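Local coordinates for putative aldehyde dehydrogenase (Burkholderia cenocepacia, PDB 4YWE), which probably oxidises aldehydes with NAD or NADP as acceptor and binds calcium and magnesium ions, at residues A[155-160]-A[181-186]; A[41-46]-A[209-214]; A[286-291]-A[329-334]; A[234-239]-A[255-260]. All blocks are in the same frame, centred on the assembly; numbering follows the deposited sequence.

Contact 1 (A[155-160]-A[181-186]). With CA (calcium ion), chain K.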
loop_
_atom_site.group_PDB
_atom_site.type_symbol
_atom_site.label_atom_id
_atom_site.label_comp_id
_atom_site.label_asym_id
_atom_site.label_seq_id
_atom_site.Cartn_x
_atom_site.Cartn_y
_atom_site.Cartn_z
ATOM N N VAL A 155 8.079 28.953 -6.985
ATOM C CA VAL A 155 9.136 28.739 -6.005
ATOM C C VAL A 155 9.539 30.062 -5.360
ATOM O O VAL A 155 9.810 31.037 -6.058
ATOM C CB VAL A 155 10.348 28.046 -6.652
ATOM C CG1 VAL A 155 11.433 27.780 -5.620
ATOM C CG2 VAL A 155 9.913 26.750 -7.322
ATOM N N PRO A 156 9.569 30.099 -4.019
ATOM C CA PRO A 156 9.919 31.321 -3.289
ATOM C C PRO A 156 11.426 31.537 -3.143
ATOM O O PRO A 156 12.224 30.750 -3.654
ATOM C CB PRO A 156 9.265 31.103 -1.924
ATOM C CG PRO A 156 9.276 29.633 -1.746
ATOM C CD PRO A 156 9.130 29.021 -3.116
ATOM N N TRP A 157 11.798 32.604 -2.442
ATOM C CA TRP A 157 13.185 33.054 -2.370
ATOM C C TRP A 157 13.957 32.507 -1.171
ATOM O O TRP A 157 15.184 32.587 -1.138
ATOM C CB TRP A 157 13.228 34.586 -2.340
ATOM C CG TRP A 157 12.230 35.186 -1.391
ATOM C CD1 TRP A 157 11.013 35.714 -1.711
ATOM C CD2 TRP A 157 12.354 35.302 0.032
ATOM N NE1 TRP A 157 10.375 36.157 -0.579
ATOM C CE2 TRP A 157 11.178 35.915 0.508
ATOM C CE3 TRP A 157 13.348 34.954 0.953
ATOM C CZ2 TRP A 157 10.967 36.185 1.858
ATOM C CZ3 TRP A 157 13.135 35.218 2.293
ATOM C CH2 TRP A 157 11.955 35.830 2.733
ATOM N N ASN A 158 13.249 31.959 -0.187
ATOM C CA ASN A 158 13.886 31.568 1.069
ATOM C C ASN A 158 14.651 30.250 0.961
ATOM O O ASN A 158 15.705 30.091 1.576
ATOM C CB ASN A 158 12.847 31.492 2.193
ATOM C CG ASN A 158 11.731 30.511 1.897
ATOM O OD1 ASN A 158 11.450 30.198 0.740
ATOM N ND2 ASN A 158 11.084 30.022 2.949
ATOM N N TYR A 159 14.121 29.308 0.189
ATOM C CA TYR A 159 14.843 28.073 -0.110
ATOM C C TYR A 159 14.674 27.700 -1.578
ATOM O O TYR A 159 13.958 26.751 -1.893
ATOM C CB TYR A 159 14.358 26.920 0.775
ATOM C CG TYR A 159 14.620 27.100 2.253
ATOM C CD1 TYR A 159 15.824 26.702 2.821
ATOM C CD2 TYR A 159 13.657 27.656 3.085
ATOM C CE1 TYR A 159 16.064 26.861 4.176
ATOM C CE2 TYR A 159 13.887 27.819 4.437
ATOM C CZ TYR A 159 15.091 27.421 4.978
ATOM O OH TYR A 159 15.317 27.585 6.326
ATOM N N PRO A 160 15.327 28.450 -2.482
ATOM C CA PRO A 160 15.206 28.212 -3.925
ATOM C C PRO A 160 15.510 26.773 -4.336
ATOM O O PRO A 160 14.679 26.148 -4.988
ATOM C CB PRO A 160 16.235 29.175 -4.522
ATOM C CG PRO A 160 16.313 30.284 -3.534
ATOM C CD PRO A 160 16.179 29.618 -2.193
ATOM N N LYS A 181 8.260 29.147 -12.228
ATOM C CA LYS A 181 8.371 30.585 -12.021
ATOM C C LYS A 181 8.995 30.843 -10.654
ATOM O O LYS A 181 8.283 30.986 -9.661
ATOM C CB LYS A 181 7.000 31.260 -12.123
ATOM C CG LYS A 181 7.015 32.640 -12.776
ATOM C CD LYS A 181 7.865 33.642 -12.004
ATOM C CE LYS A 181 7.290 33.924 -10.625
ATOM N NZ LYS A 181 8.096 34.941 -9.889
ATOM N N PRO A 182 10.334 30.898 -10.598
ATOM C CA PRO A 182 11.035 31.116 -9.330
ATOM C C PRO A 182 10.932 32.565 -8.855
ATOM O O PRO A 182 10.470 33.427 -9.604
ATOM C CB PRO A 182 12.478 30.742 -9.667
ATOM C CG PRO A 182 12.607 31.061 -11.117
ATOM C CD PRO A 182 11.267 30.754 -11.731
ATOM N N ALA A 183 11.359 32.821 -7.622
ATOM C CA ALA A 183 11.184 34.129 -6.995
ATOM C C ALA A 183 12.138 35.179 -7.551
ATOM O O ALA A 183 13.305 34.896 -7.812
ATOM C CB ALA A 183 11.359 34.014 -5.492
ATOM N N GLU A 184 11.632 36.398 -7.712
ATOM C CA GLU A 184 12.420 37.496 -8.260
ATOM C C GLU A 184 13.505 37.964 -7.294
ATOM O O GLU A 184 14.478 38.600 -7.701
ATOM C CB GLU A 184 11.512 38.673 -8.631
ATOM C CG GLU A 184 10.621 39.172 -7.499
ATOM C CD GLU A 184 9.283 38.451 -7.437
ATOM O OE1 GLU A 184 9.261 37.209 -7.574
ATOM O OE2 GLU A 184 8.250 39.129 -7.256
ATOM N N ASP A 185 13.338 37.647 -6.015
ATOM C CA ASP A 185 14.295 38.073 -4.999
ATOM C C ASP A 185 15.478 37.113 -4.892
ATOM O O ASP A 185 16.538 37.488 -4.396
ATOM C CB ASP A 185 13.599 38.218 -3.645
ATOM C CG ASP A 185 12.753 39.475 -3.559
ATOM O OD1 ASP A 185 13.301 40.574 -3.784
ATOM O OD2 ASP A 185 11.540 39.363 -3.282
ATOM N N ALA A 186 15.291 35.881 -5.360
ATOM C CA ALA A 186 16.365 34.887 -5.384
ATOM C C ALA A 186 15.993 33.697 -6.265
ATOM O O ALA A 186 15.073 32.944 -5.944
ATOM C CB ALA A 186 16.693 34.414 -3.971
HETATM CA CA CA K . 18.943 38.387 -4.199
HETATM O O HOH W 1 13.237 31.108 -6.388
HETATM O O HOH W 2 18.055 39.580 -2.279
HETATM O O HOH W 3 17.553 39.924 -5.675
#
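The Trp157 and Asp185 side chains run alongside each other in one direction, the ring and carboxylate planes almost perpendicular at 87°. CB of Trp157 sits 3.9 Å from CB of Asp185, while OD2 of Asp185 approaches CD1 of the Trp157 ring obliquely. The indole takes this place because CG of Trp157 is turned between its backbone N and carbonyl carbon (chi1 45°), which carries the ring up beside the aspartate. CB of Trp157 also meets two methyl groups, CB of Ala183 at 3.7 Å and CB of Ala186 at 3.8 Å, with the Ala183 methyl near the plane of the ring at its edge. Next to Ala186, CG of Pro160 completes the apolar seam.

Between the backbones, water 1 accepts from Ala183 N at 2.8 Å and lies within bonding distance of Pro156 O and Ala186 O, joining the two segments. At the strand end there is a weak, long bond of 3.4 Å from Val155 N to Lys181 O. The Asp185 backbone O binds the calcium ion at 2.6 Å, together with waters 2 and 3, Asp99 and the backbone O of Val32; the carbonyl of the residue that packs on the tryptophan is thus also a calcium ligand.

The contact joins the C-terminal ends of the parallel neighbours 139-155 and 177-182, linked by helix 160-174 in a beta-alpha-beta crossover. Phe391 meets the indole nearly at right angles, and helix 89-100 packs Glu96 and Thr100 on Pro160, Asp99 and Thr100 on Ala186.

Contact 2 (A[41-46]-A[209-214])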
loop_
_atom_site.group_PDB
_atom_site.type_symbol
_atom_site.label_atom_id
_atom_site.label_comp_id
_atom_site.label_asym_id
_atom_site.label_seq_id
_atom_site.Cartn_x
_atom_site.Cartn_y
_atom_site.Cartn_z
ATOM N N ALA A 41 23.808 41.242 -10.553
ATOM C CA ALA A 41 23.349 40.477 -11.706
ATOM C C ALA A 41 21.956 40.920 -12.138
ATOM O O ALA A 41 21.335 41.760 -11.490
ATOM C CB ALA A 41 23.356 38.988 -11.392
ATOM N N THR A 42 21.477 40.354 -13.242
ATOM C CA THR A 42 20.135 40.644 -13.741
ATOM C C THR A 42 19.438 39.370 -14.203
ATOM O O THR A 42 20.084 38.431 -14.669
ATOM C CB THR A 42 20.159 41.644 -14.915
ATOM O OG1 THR A 42 20.983 41.126 -15.969
ATOM C CG2 THR A 42 20.695 43.000 -14.473
ATOM N N ILE A 43 18.116 39.343 -14.073
ATOM C CA ILE A 43 17.316 38.241 -14.594
ATOM C C ILE A 43 16.314 38.777 -15.604
ATOM O O ILE A 43 15.985 39.964 -15.596
ATOM C CB ILE A 43 16.596 37.476 -13.465
ATOM C CG1 ILE A 43 15.798 38.443 -12.588
ATOM C CG2 ILE A 43 17.594 36.688 -12.632
ATOM C CD1 ILE A 43 15.061 37.771 -11.448
ATOM N N ALA A 44 15.830 37.899 -16.476
ATOM C CA ALA A 44 14.826 38.272 -17.461
ATOM C C ALA A 44 13.495 38.598 -16.790
ATOM O O ALA A 44 13.013 37.838 -15.949
ATOM C CB ALA A 44 14.642 37.158 -18.481
ATOM N N ARG A 45 12.912 39.733 -17.159
ATOM C CA ARG A 45 11.601 40.116 -16.650
ATOM C C ARG A 45 10.514 39.404 -17.449
ATOM O O ARG A 45 10.011 39.930 -18.443
ATOM C CB ARG A 45 11.414 41.634 -16.715
ATOM C CG ARG A 45 10.095 42.122 -16.139
ATOM C CD ARG A 45 10.010 43.641 -16.158
ATOM N NE ARG A 45 8.739 44.119 -15.621
ATOM C CZ ARG A 45 8.441 45.401 -15.434
ATOM N NH1 ARG A 45 9.326 46.340 -15.739
ATOM N NH2 ARG A 45 7.258 45.743 -14.941
ATOM N N GLY A 46 10.163 38.200 -17.011
ATOM C CA GLY A 46 9.218 37.370 -17.732
ATOM C C GLY A 46 7.794 37.883 -17.753
ATOM O O GLY A 46 7.282 38.376 -16.748
ATOM N N ILE A 209 12.195 27.237 -17.166
ATOM C CA ILE A 209 12.309 28.254 -16.130
ATOM C C ILE A 209 11.978 29.626 -16.701
ATOM O O ILE A 209 12.580 30.060 -17.683
ATOM C CB ILE A 209 13.715 28.263 -15.502
ATOM C CG1 ILE A 209 14.218 26.837 -15.263
ATOM C CG2 ILE A 209 13.709 29.065 -14.209
ATOM C CD1 ILE A 209 13.445 26.078 -14.212
ATOM N N VAL A 210 11.016 30.306 -16.088
ATOM C CA VAL A 210 10.679 31.670 -16.480
ATOM C C VAL A 210 10.794 32.594 -15.275
ATOM O O VAL A 210 9.944 32.576 -14.385
ATOM C CB VAL A 210 9.271 31.751 -17.098
ATOM C CG1 VAL A 210 8.924 33.197 -17.438
ATOM C CG2 VAL A 210 9.182 30.875 -18.336
ATOM N N THR A 211 11.854 33.394 -15.246
ATOM C CA THR A 211 12.048 34.361 -14.173
ATOM C C THR A 211 11.116 35.549 -14.371
ATOM O O THR A 211 10.595 35.755 -15.463
ATOM C CB THR A 211 13.503 34.860 -14.108
ATOM O OG1 THR A 211 13.869 35.441 -15.367
ATOM C CG2 THR A 211 14.445 33.710 -13.792
ATOM N N GLY A 212 10.903 36.324 -13.313
ATOM C CA GLY A 212 10.046 37.491 -13.396
ATOM C C GLY A 212 9.270 37.781 -12.127
ATOM O O GLY A 212 9.374 37.050 -11.141
ATOM N N TYR A 213 8.490 38.857 -12.152
ATOM C CA TYR A 213 7.696 39.249 -10.995
ATOM C C TYR A 213 6.512 38.311 -10.810
ATOM O O TYR A 213 5.994 37.752 -11.775
ATOM C CB TYR A 213 7.203 40.691 -11.138
ATOM C CG TYR A 213 8.301 41.729 -11.087
ATOM C CD1 TYR A 213 9.062 41.906 -9.940
ATOM C CD2 TYR A 213 8.565 42.542 -12.182
ATOM C CE1 TYR A 213 10.065 42.856 -9.887
ATOM C CE2 TYR A 213 9.565 43.496 -12.138
ATOM C CZ TYR A 213 10.310 43.648 -10.989
ATOM O OH TYR A 213 11.306 44.597 -10.939
ATOM N N GLY A 214 6.088 38.142 -9.561
ATOM C CA GLY A 214 4.939 37.314 -9.255
ATOM C C GLY A 214 3.659 37.833 -9.878
ATOM O O GLY A 214 2.844 37.058 -10.377
HETATM O O HOH W 4 16.780 35.126 -16.022
HETATM O O HOH W 5 8.171 39.701 -14.885
#
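Thr211 OG1 donates to Ala44 O over only 2.6 Å, in the carbonyl plane and on a lone pair, with a C=O...O angle of 126°. The hydroxyl reaches this carbonyl because OG1 stands between the backbone N and carbonyl carbon of its own residue (chi1 58°). Water 4 donates to the same OG1 and accepts from Ala44 N, so hydroxyl and water together serve both polar backbone groups of Ala44. Two residues further on, Gly46 N gives a weak, bent bond of 2.9 Å to Thr211 O. Water 5 then bridges Gly46 O and Tyr213 N.

Arg45 is the centre of an inverse gamma turn, and its chain, extended from CG to NE, passes at a slant across the edge of the Tyr213 ring. CE2 of Tyr213 lies over one face of the guanidinium, 3.6 Å from NE of Arg45, with the planes 88° apart; the ring thus offers its edge to that face. Glu216 holds NH2 of Arg45 in a salt bridge.

Two glycines, Gly46 and Gly212, let the backbones approach to 4.4 Å between their CA atoms. The contact lays the end of strand 38-44, paired with strand 28-33, across the loop that runs from strand 207-209 into helix 214-223.

Contact 3 (A[286-291]-A[329-334])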
loop_
_atom_site.group_PDB
_atom_site.type_symbol
_atom_site.label_atom_id
_atom_site.label_comp_id
_atom_site.label_asym_id
_atom_site.label_seq_id
_atom_site.Cartn_x
_atom_site.Cartn_y
_atom_site.Cartn_z
ATOM N N GLY A 286 17.693 33.037 8.959
ATOM C CA GLY A 286 17.173 34.261 9.542
ATOM C C GLY A 286 15.699 34.201 9.899
ATOM O O GLY A 286 15.000 35.213 9.858
ATOM N N GLY A 287 15.223 33.008 10.238
ATOM C CA GLY A 287 13.825 32.813 10.575
ATOM C C GLY A 287 12.902 32.868 9.372
ATOM O O GLY A 287 11.682 32.799 9.509
ATOM N N GLN A 288 13.493 32.994 8.188
ATOM C CA GLN A 288 12.731 33.048 6.948
ATOM C C GLN A 288 12.429 31.634 6.463
ATOM O O GLN A 288 12.905 31.202 5.411
ATOM C CB GLN A 288 13.494 33.844 5.887
ATOM C CG GLN A 288 13.771 35.286 6.301
ATOM C CD GLN A 288 14.651 36.026 5.315
ATOM O OE1 GLN A 288 14.298 37.107 4.839
ATOM N NE2 GLN A 288 15.813 35.456 5.011
ATOM N N THR A 289 11.638 30.922 7.259
ATOM C CA THR A 289 11.264 29.543 6.981
ATOM C C THR A 289 9.805 29.341 7.375
ATOM O O THR A 289 9.390 29.760 8.454
ATOM C CB THR A 289 12.154 28.548 7.753
ATOM O OG1 THR A 289 13.534 28.801 7.454
ATOM C CG2 THR A 289 11.808 27.113 7.386
ATOM N N CYS A 290 9.029 28.713 6.496
ATOM C CA CYS A 290 7.609 28.480 6.752
ATOM C C CYS A 290 7.377 27.718 8.056
ATOM O O CYS A 290 6.464 28.038 8.818
ATOM C CB CYS A 290 6.974 27.712 5.589
ATOM S SG CYS A 290 6.884 28.633 4.033
ATOM N N SER A 291 8.216 26.719 8.312
ATOM C CA SER A 291 8.048 25.859 9.477
ATOM C C SER A 291 8.963 26.257 10.630
ATOM O O SER A 291 9.295 25.427 11.476
ATOM C CB SER A 291 8.309 24.400 9.098
ATOM O OG SER A 291 9.662 24.211 8.720
ATOM N N GLY A 329 22.591 35.457 8.753
ATOM C CA GLY A 329 22.900 36.444 7.736
ATOM C C GLY A 329 21.849 37.535 7.690
ATOM O O GLY A 329 21.014 37.631 8.590
ATOM N N PRO A 330 21.883 38.368 6.641
ATOM C CA PRO A 330 20.880 39.422 6.463
ATOM C C PRO A 330 19.545 38.867 5.984
ATOM O O PRO A 330 19.479 37.709 5.570
ATOM C CB PRO A 330 21.508 40.318 5.398
ATOM C CG PRO A 330 22.330 39.379 4.583
ATOM C CD PRO A 330 22.880 38.369 5.556
ATOM N N LEU A 331 18.497 39.682 6.044
ATOM C CA LEU A 331 17.205 39.290 5.497
ATOM C C LEU A 331 17.205 39.542 3.993
ATOM O O LEU A 331 18.118 40.178 3.470
ATOM C CB LEU A 331 16.068 40.045 6.185
ATOM C CG LEU A 331 15.993 39.838 7.701
ATOM C CD1 LEU A 331 14.757 40.506 8.287
ATOM C CD2 LEU A 331 16.023 38.355 8.045
ATOM N N ILE A 332 16.184 39.046 3.302
ATOM C CA ILE A 332 16.201 39.001 1.843
ATOM C C ILE A 332 16.154 40.396 1.205
ATOM O O ILE A 332 16.750 40.612 0.150
ATOM C CB ILE A 332 15.055 38.107 1.314
ATOM C CG1 ILE A 332 15.226 37.833 -0.183
ATOM C CG2 ILE A 332 13.698 38.717 1.612
ATOM C CD1 ILE A 332 16.507 37.105 -0.525
ATOM N N ASN A 333 15.466 41.343 1.840
ATOM C CA ASN A 333 15.402 42.708 1.319
ATOM C C ASN A 333 14.919 43.711 2.365
ATOM O O ASN A 333 14.707 43.362 3.527
ATOM C CB ASN A 333 14.502 42.772 0.076
ATOM C CG ASN A 333 13.116 42.199 0.316
ATOM O OD1 ASN A 333 12.561 42.304 1.409
ATOM N ND2 ASN A 333 12.548 41.589 -0.719
ATOM N N ALA A 334 14.746 44.959 1.939
ATOM C CA ALA A 334 14.340 46.036 2.834
ATOM C C ALA A 334 12.876 45.912 3.245
ATOM O O ALA A 334 12.508 46.266 4.366
ATOM C CB ALA A 334 14.590 47.385 2.177
HETATM O O HOH W 6 17.723 36.437 3.710
#
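Gln288 grips the backbone around Ile332 with both ends of one amide, directly through OE1 to Ile332 and by way of water through NE2. Ile332 N donates to Gln288 OE1 at 3.1 Å, with an N-H...O angle of 152°, and arrives in the carbonyl plane on a lone pair. NE2 donates to water 6, which in turn donates to Pro330 O at 2.9 Å. The two links hold the carboxamide against rotation. Its reach comes from a chain extended beyond CG, with chi2 at 174°.

These two loops belong to the part of the fold built on the sheet containing strand 293-299: 286-291 connects helix 271-283 to that strand, and 329-334 leads into helix 334-349. Gln288 is also the centre of an inverse gamma turn, and its backbone O accepts from Asn158 ND2 and Asn285 ND2.

Leu331 crosses the glutamine at a slant. CD2 of Leu331 lies 3.8 Å from CD of Gln288 and equally close to Gly286 O. Ile332 meets the glutamine at about a right angle, and CG2 of Ile332 stands 3.7 Å from Gln288 OE1. That same CG2 methyl also touches the Trp157 ring, to which Gln288 comes nearest with its amide end.

Contact 4 (A[234-239]-A[255-260])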
loop_
_atom_site.group_PDB
_atom_site.type_symbol
_atom_site.label_atom_id
_atom_site.label_comp_id
_atom_site.label_asym_id
_atom_site.label_seq_id
_atom_site.Cartn_x
_atom_site.Cartn_y
_atom_site.Cartn_z
ATOM N N GLY A 234 4.379 29.850 -0.793
ATOM C CA GLY A 234 4.529 31.265 -0.515
ATOM C C GLY A 234 3.553 31.783 0.522
ATOM O O GLY A 234 3.027 31.017 1.327
ATOM N N SER A 235 3.315 33.091 0.502
ATOM C CA SER A 235 2.406 33.724 1.452
ATOM C C SER A 235 0.971 33.257 1.229
ATOM O O SER A 235 0.589 32.943 0.101
ATOM C CB SER A 235 2.483 35.247 1.332
ATOM O OG SER A 235 1.973 35.680 0.084
ATOM N N PRO A 236 0.174 33.202 2.308
ATOM C CA PRO A 236 -1.245 32.839 2.209
ATOM C C PRO A 236 -2.026 33.756 1.271
ATOM O O PRO A 236 -2.877 33.281 0.520
ATOM C CB PRO A 236 -1.743 32.986 3.651
ATOM C CG PRO A 236 -0.531 32.768 4.485
ATOM C CD PRO A 236 0.599 33.382 3.707
ATOM N N ALA A 237 -1.734 35.052 1.316
ATOM C CA ALA A 237 -2.421 36.023 0.470
ATOM C C ALA A 237 -2.197 35.728 -1.012
ATOM O O ALA A 237 -3.125 35.804 -1.817
ATOM C CB ALA A 237 -1.961 37.433 0.805
ATOM N N THR A 238 -0.962 35.387 -1.365
ATOM C CA THR A 238 -0.622 35.077 -2.749
ATOM C C THR A 238 -1.182 33.715 -3.141
ATOM O O THR A 238 -1.657 33.530 -4.261
ATOM C CB THR A 238 0.901 35.094 -2.971
ATOM O OG1 THR A 238 1.441 36.320 -2.467
ATOM C CG2 THR A 238 1.233 34.972 -4.452
ATOM N N GLY A 239 -1.132 32.769 -2.208
ATOM C CA GLY A 239 -1.657 31.435 -2.436
ATOM C C GLY A 239 -3.145 31.422 -2.717
ATOM O O GLY A 239 -3.633 30.621 -3.514
ATOM N N LEU A 255 -1.049 24.045 -1.892
ATOM C CA LEU A 255 -0.660 25.242 -1.154
ATOM C C LEU A 255 0.277 24.929 0.006
ATOM O O LEU A 255 -0.133 24.337 1.006
ATOM C CB LEU A 255 -1.900 25.971 -0.625
ATOM C CG LEU A 255 -2.848 26.592 -1.652
ATOM C CD1 LEU A 255 -4.002 27.281 -0.948
ATOM C CD2 LEU A 255 -2.105 27.571 -2.545
ATOM N N GLU A 256 1.534 25.336 -0.132
ATOM C CA GLU A 256 2.501 25.241 0.957
ATOM C C GLU A 256 2.760 26.633 1.519
ATOM O O GLU A 256 3.674 27.330 1.080
ATOM C CB GLU A 256 3.806 24.604 0.476
ATOM C CG GLU A 256 3.673 23.149 0.060
ATOM C CD GLU A 256 3.643 22.198 1.243
ATOM O OE1 GLU A 256 3.832 22.657 2.388
ATOM O OE2 GLU A 256 3.431 20.987 1.024
ATOM N N LEU A 257 1.951 27.034 2.492
ATOM C CA LEU A 257 1.981 28.406 2.987
ATOM C C LEU A 257 2.822 28.549 4.252
ATOM O O LEU A 257 3.592 27.654 4.603
ATOM C CB LEU A 257 0.554 28.895 3.238
ATOM C CG LEU A 257 -0.415 28.600 2.088
ATOM C CD1 LEU A 257 -1.816 29.087 2.415
ATOM C CD2 LEU A 257 0.082 29.216 0.785
ATOM N N GLY A 258 2.673 29.684 4.930
ATOM C CA GLY A 258 3.449 29.968 6.122
ATOM C C GLY A 258 2.931 29.272 7.366
ATOM O O GLY A 258 2.015 28.453 7.296
ATOM N N GLY A 259 3.522 29.598 8.512
ATOM C CA GLY A 259 3.115 28.989 9.761
ATOM C C GLY A 259 3.536 29.743 11.006
ATOM O O GLY A 259 4.289 30.716 10.941
ATOM N N LYS A 260 3.029 29.287 12.147
ATOM C CA LYS A 260 3.421 29.809 13.447
ATOM C C LYS A 260 3.741 28.622 14.346
ATOM O O LYS A 260 3.144 28.445 15.408
ATOM C CB LYS A 260 2.310 30.673 14.051
ATOM C CG LYS A 260 2.784 31.622 15.136
ATOM C CD LYS A 260 3.735 32.665 14.569
ATOM C CE LYS A 260 4.380 33.483 15.674
ATOM N NZ LYS A 260 5.264 34.549 15.129
#
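Leu257 straddles the start of helix 236-246 with its two methyl groups. Its CD1 packs against Pro236, 3.8 Å from CA and 4.1 Å from CB, while CD2 lies 3.5 Å from Gly234 O and a little further from Ser235 O. This spread follows from a side chain whose CG is anti to its own carbonyl carbon (chi1 -47°) and whose outer torsion is extended. Leu255 adopts the same pair of torsions two residues earlier and sends CD2 to Gly239 O at 3.5 Å. Gly239, with no side chain, lets the helix come close to both Leu255 and Leu257.

The segments belong to a beta-alpha-beta unit in which strand 229-233, helix 236-246 and strand 253-256 follow one another, the two strands being parallel. Gly234 N donates to Glu256 O at 3.2 Å, tilted 34° from the carbonyl plane, and Leu257 CA makes a CA-H...O contact with Gly234 O. At Glu256, the predicted active-site residue, CB points away from segment 234-239.

Ser235 is the N-cap of the helix: its OG, placed by chi1 of 67°, accepts from Thr238 N at 3.3 Å and from Thr238 OG1 at 2.7 Å. His250 of the second subunit packs on Pro236, Leu255 and Leu257.

Overall arrangement
From the N terminus, strand 38-44 enters first, and contact 2 closes the longest loop, with 162 residues between the segments, when 209-214 comes back to it. Contact 1 lies wholly within that span, closing a short crossover between neighbouring strands; the two meet where Lys181 NZ bonds to Gly212 O. Contact 4 follows in series, joining a later beta-alpha-beta unit on the same sheet as contact 1, about 14 Å away between centres. Contact 3 closes last, and its loops lie beside the second large sheet. Tyr159 OH and Thr289 OG1 link it to contact 1, while Cys290 SG packs on Leu257 O of contact 4, so contact 3 bridges the two sheet regions.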